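Local coordinates for cupin type-2 domain-containing protein (Burkholderia xenovorans, PDB 2O8Q), which is of unknown function but has a cupin-like beta-barrel fold and binds a nickel ion through three histidines, at residues H61-G64 and F65-F68; F77-E80 and D81-A84; L104-S107 and D108-V112. All blocks are in the same frame, centred on the assembly; numbering follows the deposited sequence.

Interaction 1: H61-G64 and F65-F68; sequences HTVG and FQLF. With NI (nickel (II) ion), chain C.
Gln66 and His61 meet where the loop after strand 59-61 turns into strand 66-72, beside the nickel site. Followed outward, the Gln66 chain starts with CB against Val63 CG2, 3.8 Å away. CG lies anti to the backbone N (chi1 -175°) and the chain stays extended, which carries the amide up to the histidine. There OE1 is 3.7 Å from Val63 CG2, and NE2 comes within 3.7 Å of His61 CD2. The imidazole and the amide stand nearly perpendicular, their planes 86° apart, and touch without a hydrogen bond between them; NE2 instead donates to Glu114. A long neutral amide suits this place, since it lies against a metal ligand and a valine methyl and still has its NH2 satisfied.

His61 gives NE2 to nickel at 2.1 Å, and three waters, His59 and His101 complete six ligands. Its other nitrogen, ND1, is hydrogen-bonded to Thr123, a second-shell contact that helps fix the ring's rotation. At the backbone of the bulge, water 1 links Gly64 O, 2.7 Å away, to Gln66 N by a weaker bond.

Gly64 and Phe65 both face Ser117 in a classic beta bulge. Beyond it strand 66-72 runs between strands 92-94 and 111-116, with Val63 packed on Val116 and Phe65 stacked on Phe41 of a neighbouring subunit.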
ATOM      1  N   HIS A  61       7.608   9.164  11.736  1.00 18.87           N
ATOM      2  CA  HIS A  61       6.678   8.043  11.888  1.00 19.02           C
ATOM      3  C   HIS A  61       7.068   6.904  10.971  1.00 20.43           C
ATOM      4  O   HIS A  61       7.471   7.147   9.837  1.00 19.64           O
ATOM      5  CB  HIS A  61       5.246   8.460  11.580  1.00 18.91           C
ATOM      6  CG  HIS A  61       4.812   9.687  12.312  1.00 18.14           C
ATOM      7  ND1 HIS A  61       4.626   9.720  13.677  1.00 20.38           N
ATOM      8  CD2 HIS A  61       4.530  10.922  11.848  1.00 21.41           C
ATOM      9  CE1 HIS A  61       4.278  10.954  14.032  1.00 18.22           C
ATOM     10  NE2 HIS A  61       4.223  11.708  12.940  1.00 17.92           N
ATOM     11  N   THR A  62       6.866   5.670  11.436  1.00 21.02           N
ATOM     12  CA  THR A  62       7.193   4.484  10.608  1.00 20.51           C
ATOM     13  C   THR A  62       6.024   4.137   9.684  1.00 22.60           C
ATOM     14  O   THR A  62       5.342   3.133   9.849  1.00 26.90           O
ATOM     15  CB  THR A  62       7.655   3.252  11.474  1.00 27.10           C
ATOM     16  OG1 THR A  62       6.544   2.739  12.257  1.00 30.09           O
ATOM     17  CG2 THR A  62       8.757   3.594  12.324  1.00 24.08           C
ATOM     18  N   VAL A  63       5.746   5.001   8.744  1.00 22.13           N
ATOM     19  CA  VAL A  63       4.619   4.875   7.879  1.00 21.81           C
ATOM     20  C   VAL A  63       5.080   4.695   6.459  1.00 24.22           C
ATOM     21  O   VAL A  63       6.207   5.182   6.084  1.00 24.95           O
ATOM     22  CB  VAL A  63       3.708   6.153   7.929  1.00 22.04           C
ATOM     23  CG1 VAL A  63       3.075   6.235   9.250  1.00 24.33           C
ATOM     24  CG2 VAL A  63       4.440   7.443   7.526  1.00 22.12           C
ATOM     25  N   GLY A  64       4.258   4.003   5.660  1.00 19.15           N
ATOM     26  CA  GLY A  64       4.415   4.047   4.241  1.00 20.91           C
ATOM     27  C   GLY A  64       3.652   5.379   4.031  1.00 28.04           C
ATOM     28  O   GLY A  64       4.158   6.492   4.323  1.00 31.90           O
ATOM     29  N   PHE A  65       2.388   5.271   3.745  1.00 19.35           N
ATOM     30  CA  PHE A  65       1.587   6.330   3.217  1.00 17.65           C
ATOM     31  C   PHE A  65       1.106   7.210   4.365  1.00 18.21           C
ATOM     32  O   PHE A  65       0.659   6.688   5.398  1.00 19.25           O
ATOM     33  CB  PHE A  65       0.373   5.753   2.481  1.00 18.70           C
ATOM     34  CG  PHE A  65      -0.497   6.794   1.882  1.00 18.25           C
ATOM     35  CD1 PHE A  65      -0.035   7.545   0.800  1.00 20.01           C
ATOM     36  CD2 PHE A  65      -1.725   7.086   2.432  1.00 18.68           C
ATOM     37  CE1 PHE A  65      -0.799   8.555   0.266  1.00 21.72           C
ATOM     38  CE2 PHE A  65      -2.500   8.112   1.870  1.00 19.37           C
ATOM     39  CZ  PHE A  65      -2.051   8.803   0.800  1.00 18.53           C
ATOM     40  N   GLN A  66       1.199   8.521   4.181  1.00 18.47           N
ATOM     41  CA  GLN A  66       0.637   9.405   5.157  1.00 17.59           C
ATOM     42  C   GLN A  66       0.151  10.735   4.534  1.00 17.62           C
ATOM     43  O   GLN A  66       0.917  11.446   3.920  1.00 19.15           O
ATOM     44  CB  GLN A  66       1.685   9.713   6.247  1.00 18.15           C
ATOM     45  CG  GLN A  66       1.112  10.544   7.381  1.00 18.08           C
ATOM     46  CD  GLN A  66       2.077  10.598   8.567  1.00 19.47           C
ATOM     47  OE1 GLN A  66       3.274  10.861   8.374  1.00 19.53           O
ATOM     48  NE2 GLN A  66       1.541  10.355   9.796  1.00 20.29           N
ATOM     49  N   LEU A  67      -1.141  11.029   4.724  1.00 17.85           N
ATOM     50  CA  LEU A  67      -1.735  12.252   4.175  1.00 17.40           C
ATOM     51  C   LEU A  67      -2.614  12.939   5.182  1.00 18.47           C
ATOM     52  O   LEU A  67      -3.389  12.268   5.868  1.00 18.69           O
ATOM     53  CB  LEU A  67      -2.640  11.897   2.971  1.00 18.25           C
ATOM     54  CG  LEU A  67      -3.327  13.031   2.199  1.00 19.40           C
ATOM     55  CD1 LEU A  67      -2.363  14.035   1.544  1.00 19.80           C
ATOM     56  CD2 LEU A  67      -4.268  12.442   1.117  1.00 20.04           C
ATOM     57  N   PHE A  68      -2.515  14.273   5.280  1.00 18.21           N
ATOM     58  CA  PHE A  68      -3.416  15.080   6.096  1.00 18.78           C
ATOM     59  C   PHE A  68      -4.228  15.982   5.178  1.00 19.42           C
ATOM     60  O   PHE A  68      -3.687  16.550   4.199  1.00 19.53           O
ATOM     61  CB  PHE A  68      -2.619  15.992   7.033  1.00 17.44           C
ATOM     62  CG  PHE A  68      -1.884  15.209   8.078  1.00 19.93           C
ATOM     63  CD1 PHE A  68      -2.527  14.775   9.234  1.00 22.74           C
ATOM     64  CD2 PHE A  68      -0.614  14.753   7.839  1.00 23.07           C
ATOM     65  CE1 PHE A  68      -1.868  13.987  10.152  1.00 25.19           C
ATOM     66  CE2 PHE A  68       0.019  13.969   8.766  1.00 23.77           C
ATOM     67  CZ  PHE A  68      -0.597  13.574   9.898  1.00 24.70           C
TER
HETATM   68 NI    NI C 300       3.993  13.773  13.085  1.00 18.21          NI
HETATM   69  O   HOH W   1       3.839   8.646   2.748  1.00 19.97           O
HETATM   70  O   HOH W   2       2.396  13.551  11.700  1.00 17.80           O
HETATM   71  O   HOH W   3       2.645  13.533  14.743  1.00 22.96           O
HETATM   72  O   HOH W   4       3.447  15.846  13.241  1.00 19.70           O

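Interaction 2: F77-E80 and D81-A84; sequences FEYE and DIGA
A beta hairpin joins strands 74-79 and 83-88, and its turn is the meeting place of Tyr79 with Asp81, Ile82 and Gly83. Tyr79 and Gly83 form an antiparallel hydrogen-bonded pair: Tyr79 N donates to Gly83 O at 2.9 Å, and Gly83 N returns a bond to Tyr79 O at 3.0 Å. The first donor stands well above the plane of its carbonyl, 52° out of it. Glu78 and Ala84 make the next, non-hydrogen-bonded pair, where Phe77 O receives a CA-H...O contact from Ala84 CA at 3.2 Å.

Side chains fill in over the turn. Ile82 CG1 lies 3.8 Å from Tyr79 CB, the two side chains running side by side in the same direction. The first torsion of Ile82 (chi1 64°) sets CG1 between backbone N and carbonyl carbon, leaning it to the tyrosine. Asp81 OD1 approaches the same Tyr79 CB to 3.4 Å. An acidic chain suits this corner, being short enough to meet the N-H of the next residue, Ile82, weakly, while also bonding to Thr6. Gly83 has a positive phi (88°), a conformation that glycine adopts with ease, and so turns the chain into the returning strand.

Glu78 and Glu80 form salt bridges with Arg102 and Arg100; on the other face from Glu78 the buried Tyr79 reaches Gln95 with its hydroxyl. The arrangement is that of a tight antiparallel hairpin in the cupin beta-barrel, with a glycine opening the returning strand.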
ATOM      1  N   PHE A  77       2.986  23.176  10.132  1.00 19.20           N
ATOM      2  CA  PHE A  77       3.956  22.110  10.227  1.00 20.59           C
ATOM      3  C   PHE A  77       5.297  22.638   9.765  1.00 18.66           C
ATOM      4  O   PHE A  77       5.425  23.729   9.166  1.00 21.27           O
ATOM      5  CB  PHE A  77       3.557  20.992   9.263  1.00 18.97           C
ATOM      6  CG  PHE A  77       2.262  20.287   9.628  1.00 21.09           C
ATOM      7  CD1 PHE A  77       2.094  19.760  10.887  1.00 24.03           C
ATOM      8  CD2 PHE A  77       1.269  20.085   8.677  1.00 29.77           C
ATOM      9  CE1 PHE A  77       0.914  19.083  11.227  1.00 27.58           C
ATOM     10  CE2 PHE A  77       0.108  19.369   8.993  1.00 29.95           C
ATOM     11  CZ  PHE A  77      -0.073  18.877  10.249  1.00 26.00           C
ATOM     12  N   GLU A  78       6.366  21.924  10.101  1.00 17.09           N
ATOM     13  CA  GLU A  78       7.682  22.227   9.583  1.00 17.64           C
ATOM     14  C   GLU A  78       8.312  20.914   9.149  1.00 17.76           C
ATOM     15  O   GLU A  78       8.231  19.922   9.860  1.00 19.76           O
ATOM     16  CB  GLU A  78       8.585  22.940  10.601  1.00 19.02           C
ATOM     17  CG  GLU A  78       9.843  23.466   9.983  1.00 19.83           C
ATOM     18  CD  GLU A  78      10.808  24.102  10.979  1.00 23.62           C
ATOM     19  OE1 GLU A  78      10.440  24.240  12.169  1.00 20.93           O
ATOM     20  OE2 GLU A  78      11.931  24.472  10.552  1.00 27.64           O
ATOM     21  N   TYR A  79       8.937  20.959   7.972  1.00 21.55           N
ATOM     22  CA  TYR A  79       9.514  19.789   7.361  1.00 21.83           C
ATOM     23  C   TYR A  79      10.974  19.959   7.114  1.00 22.99           C
ATOM     24  O   TYR A  79      11.426  21.052   6.809  1.00 22.48           O
ATOM     25  CB  TYR A  79       8.845  19.469   6.021  1.00 25.09           C
ATOM     26  CG  TYR A  79       7.411  19.113   6.236  1.00 20.91           C
ATOM     27  CD1 TYR A  79       6.995  17.811   6.650  1.00 19.19           C
ATOM     28  CD2 TYR A  79       6.390  20.076   6.034  1.00 21.04           C
ATOM     29  CE1 TYR A  79       5.701  17.537   6.909  1.00 19.86           C
ATOM     30  CE2 TYR A  79       5.095  19.776   6.299  1.00 19.54           C
ATOM     31  CZ  TYR A  79       4.727  18.487   6.682  1.00 18.87           C
ATOM     32  OH  TYR A  79       3.434  18.189   6.947  1.00 20.77           O
ATOM     33  N   GLU A  80      11.713  18.862   7.204  0.50 23.37           N
ATOM     34  CA  GLU A  80      13.127  18.956   6.930  0.50 22.36           C
ATOM     35  C   GLU A  80      13.312  19.479   5.488  0.50 22.45           C
ATOM     36  O   GLU A  80      14.051  20.460   5.269  0.50 21.16           O
ATOM     37  CB  GLU A  80      13.827  17.615   7.160  0.50 22.84           C
ATOM     38  CG  GLU A  80      15.337  17.775   7.301  0.50 25.37           C
ATOM     39  CD  GLU A  80      16.086  16.488   7.384  0.50 25.67           C
ATOM     40  OE1 GLU A  80      15.458  15.415   7.356  0.50 27.92           O
ATOM     41  OE2 GLU A  80      17.331  16.550   7.468  0.50 31.50           O
ATOM     42  N   ASP A  81      12.579  18.896   4.530  1.00 23.34           N
ATOM     43  CA  ASP A  81      12.788  19.212   3.100  1.00 25.64           C
ATOM     44  C   ASP A  81      12.264  20.549   2.619  1.00 28.71           C
ATOM     45  O   ASP A  81      12.996  21.269   1.920  1.00 28.42           O
ATOM     46  CB  ASP A  81      12.372  18.080   2.116  1.00 25.84           C
ATOM     47  CG  ASP A  81      10.957  17.562   2.293  1.00 27.69           C
ATOM     48  OD1 ASP A  81      10.245  17.952   3.279  1.00 22.62           O
ATOM     49  OD2 ASP A  81      10.572  16.704   1.442  1.00 27.23           O
ATOM     50  N   ILE A  82      11.044  20.921   3.020  1.00 27.46           N
ATOM     51  CA  ILE A  82      10.413  22.166   2.498  1.00 26.01           C
ATOM     52  C   ILE A  82      10.183  23.311   3.506  1.00 26.06           C
ATOM     53  O   ILE A  82       9.675  24.358   3.120  1.00 26.18           O
ATOM     54  CB  ILE A  82       9.038  21.872   1.784  1.00 26.05           C
ATOM     55  CG1 ILE A  82       8.021  21.313   2.773  1.00 26.89           C
ATOM     56  CG2 ILE A  82       9.212  20.871   0.633  1.00 26.32           C
ATOM     57  CD1 ILE A  82       6.589  21.213   2.242  1.00 24.23           C
ATOM     58  N   GLY A  83      10.506  23.124   4.790  1.00 25.62           N
ATOM     59  CA  GLY A  83      10.414  24.218   5.777  1.00 25.11           C
ATOM     60  C   GLY A  83       9.023  24.294   6.397  1.00 22.06           C
ATOM     61  O   GLY A  83       8.304  23.317   6.396  1.00 21.78           O
ATOM     62  N   ALA A  84       8.673  25.469   6.913  1.00 22.30           N
ATOM     63  CA  ALA A  84       7.380  25.691   7.552  1.00 20.31           C
ATOM     64  C   ALA A  84       6.295  25.851   6.513  1.00 22.16           C
ATOM     65  O   ALA A  84       6.492  26.463   5.439  1.00 24.32           O
ATOM     66  CB  ALA A  84       7.434  26.907   8.496  1.00 19.88           C
TER

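Interaction 3: L104-S107 and D108-V112; sequences LRHS and DDLEV
Ser107 and Leu110 close a type I beta turn between strands 101-106 and 111-116 of the cupin fold, Leu110 N donating to Ser107 O at 3.2 Å. The bond is fairly straight at hydrogen (164°), though its donor stands well above the carbonyl plane.

One side of the turn is loose and wet. Asp108 is exposed, and water 5 lies 3.0 Å from Asp108 OD1, within hydrogen-bonding reach of it and of His106 O. The imidazole has a firmer partner in Glu103, through ND1, and a weak link to water 6 through NE2.

The close-packed side is largely apolar, with one short polar bond. Leu110 CD2 rests 3.8 Å from His106 CB, and the two side chains cross at about a right angle; CG of the leucine is anti to its own backbone N (chi1 175°), which brings CD2 back against the histidine's CB. A branched aliphatic chain suits this buried place, where Val70 and Val75 also touch it. Small and hydroxylated, the buried Ser107 suits the first position of the turn, for it can bond to both the turn and the strand beside it: OG accepts from Trp74 N and donates to Asp109 OD1 at 2.6 Å, nearly along the carboxylate's C-O axis.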
ATOM      1  N   LEU A 104       4.208  23.055  14.584  1.00 19.82           N
ATOM      2  CA  LEU A 104       4.596  24.284  15.267  1.00 17.95           C
ATOM      3  C   LEU A 104       3.498  24.908  16.107  1.00 17.46           C
ATOM      4  O   LEU A 104       3.753  25.425  17.191  1.00 20.36           O
ATOM      5  CB  LEU A 104       5.097  25.292  14.262  1.00 20.09           C
ATOM      6  CG  LEU A 104       6.344  24.907  13.462  1.00 20.99           C
ATOM      7  CD1 LEU A 104       6.800  26.068  12.534  1.00 17.66           C
ATOM      8  CD2 LEU A 104       7.500  24.552  14.404  1.00 26.67           C
ATOM      9  N   ARG A 105       2.271  24.871  15.604  1.00 17.77           N
ATOM     10  CA  ARG A 105       1.144  25.511  16.275  1.00 17.10           C
ATOM     11  C   ARG A 105      -0.105  25.194  15.507  1.00 17.53           C
ATOM     12  O   ARG A 105      -0.031  24.841  14.325  1.00 19.03           O
ATOM     13  CB  ARG A 105       1.342  27.045  16.345  1.00 16.37           C
ATOM     14  CG  ARG A 105       1.823  27.726  15.051  1.00 19.83           C
ATOM     15  CD  ARG A 105       2.098  29.208  15.187  1.00 16.67           C
ATOM     16  NE  ARG A 105       3.092  29.546  16.194  1.00 15.86           N
ATOM     17  CZ  ARG A 105       4.408  29.497  16.003  1.00 17.01           C
ATOM     18  NH1 ARG A 105       4.886  29.091  14.837  1.00 18.10           N
ATOM     19  NH2 ARG A 105       5.242  29.865  16.956  1.00 16.99           N
ATOM     20  N   HIS A 106      -1.259  25.369  16.153  1.00 18.28           N
ATOM     21  CA  HIS A 106      -2.550  25.173  15.483  1.00 18.39           C
ATOM     22  C   HIS A 106      -3.648  25.997  16.132  1.00 17.78           C
ATOM     23  O   HIS A 106      -3.538  26.460  17.258  1.00 20.43           O
ATOM     24  CB  HIS A 106      -2.946  23.696  15.458  1.00 19.81           C
ATOM     25  CG  HIS A 106      -3.048  23.115  16.813  1.00 19.85           C
ATOM     26  ND1 HIS A 106      -1.975  22.499  17.420  1.00 22.32           N
ATOM     27  CD2 HIS A 106      -4.066  23.089  17.714  1.00 23.30           C
ATOM     28  CE1 HIS A 106      -2.334  22.114  18.637  1.00 23.66           C
ATOM     29  NE2 HIS A 106      -3.597  22.453  18.836  1.00 25.23           N
ATOM     30  N   SER A 107      -4.742  26.129  15.394  1.00 18.22           N
ATOM     31  CA  SER A 107      -5.901  26.811  15.891  1.00 18.79           C
ATOM     32  C   SER A 107      -6.710  25.942  16.897  1.00 17.28           C
ATOM     33  O   SER A 107      -6.630  24.726  16.896  1.00 19.90           O
ATOM     34  CB  SER A 107      -6.797  27.234  14.728  1.00 18.72           C
ATOM     35  OG  SER A 107      -7.432  26.118  14.135  1.00 19.90           O
ATOM     36  N   ASP A 108      -7.488  26.641  17.751  1.00 19.55           N
ATOM     37  CA  ASP A 108      -8.305  25.957  18.734  1.00 21.61           C
ATOM     38  C   ASP A 108      -9.368  25.104  18.109  1.00 21.92           C
ATOM     39  O   ASP A 108      -9.841  24.173  18.759  1.00 25.60           O
ATOM     40  CB  ASP A 108      -9.039  26.949  19.633  1.00 22.31           C
ATOM     41  CG  ASP A 108      -8.148  27.584  20.634  1.00 34.66           C
ATOM     42  OD1 ASP A 108      -7.045  27.023  20.911  1.00 32.43           O
ATOM     43  OD2 ASP A 108      -8.592  28.640  21.168  1.00 33.75           O
ATOM     44  N   ASP A 109      -9.779  25.460  16.889  1.00 19.38           N
ATOM     45  CA  ASP A 109     -10.810  24.735  16.163  1.00 19.07           C
ATOM     46  C   ASP A 109     -10.243  23.778  15.102  1.00 21.46           C
ATOM     47  O   ASP A 109     -10.986  23.297  14.250  1.00 20.84           O
ATOM     48  CB  ASP A 109     -11.805  25.695  15.545  1.00 19.38           C
ATOM     49  CG  ASP A 109     -11.211  26.571  14.486  1.00 25.30           C
ATOM     50  OD1 ASP A 109      -9.979  26.767  14.445  1.00 22.30           O
ATOM     51  OD2 ASP A 109     -11.990  27.065  13.660  1.00 28.49           O
ATOM     52  N   LEU A 110      -8.950  23.501  15.127  1.00 19.28           N
ATOM     53  CA  LEU A 110      -8.409  22.590  14.124  1.00 18.27           C
ATOM     54  C   LEU A 110      -9.155  21.241  14.078  1.00 19.64           C
ATOM     55  O   LEU A 110      -9.356  20.594  15.115  1.00 20.05           O
ATOM     56  CB  LEU A 110      -6.929  22.285  14.372  1.00 19.41           C
ATOM     57  CG  LEU A 110      -6.252  21.245  13.458  1.00 18.39           C
ATOM     58  CD1 LEU A 110      -6.131  21.849  12.064  1.00 18.53           C
ATOM     59  CD2 LEU A 110      -4.914  20.786  14.060  1.00 19.38           C
ATOM     60  N   GLU A 111      -9.500  20.822  12.863  0.50 19.48           N
ATOM     61  CA  GLU A 111      -9.973  19.456  12.586  0.50 20.71           C
ATOM     62  C   GLU A 111      -9.285  18.985  11.317  0.50 18.53           C
ATOM     63  O   GLU A 111      -9.365  19.676  10.308  0.50 19.20           O
ATOM     64  CB  GLU A 111     -11.488  19.471  12.391  0.50 23.12           C
ATOM     65  CG  GLU A 111     -12.133  18.088  12.391  0.50 25.80           C
ATOM     66  CD  GLU A 111     -13.650  18.145  12.290  0.50 29.05           C
ATOM     67  OE1 GLU A 111     -14.173  19.161  11.779  0.50 42.80           O
ATOM     68  OE2 GLU A 111     -14.312  17.178  12.710  0.50 32.42           O
ATOM     69  N   VAL A 112      -8.626  17.826  11.356  1.00 18.93           N
ATOM     70  CA  VAL A 112      -7.826  17.359  10.244  1.00 19.00           C
ATOM     71  C   VAL A 112      -8.043  15.867  10.084  1.00 21.62           C
ATOM     72  O   VAL A 112      -7.995  15.121  11.066  1.00 22.35           O
ATOM     73  CB  VAL A 112      -6.322  17.766  10.432  1.00 21.52           C
ATOM     74  CG1 VAL A 112      -5.747  17.207  11.706  1.00 27.37           C
ATOM     75  CG2 VAL A 112      -5.490  17.378   9.192  1.00 24.11           C
TER
HETATM   76  O   HOH W   5      -4.563  25.842  19.761  1.00 37.25           O
HETATM   77  O   HOH W   6      -5.848  24.020  20.642  1.00 45.95           O

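Interaction 1 is the most buried of the three, and it alone includes a nickel ligand; interactions 2 and 3 are partly buried turns at the ends of strands. Their chemistry follows their places: metal coordination and amide packing in the first, paired backbone bonds with outward salt bridges in the second, and in the third a short serine-aspartate bond on one side and water-bridged polar atoms on the other. Interactions 1 and 3 share one sheet through neighbouring strands 66-72 and 111-116, where Phe68 packs on Val112. Interactions 2 and 3 share the other through strands 74-79 and 101-106, Leu104 touching Glu78 and Ala84. Interaction 3 thus bridges the two sheets.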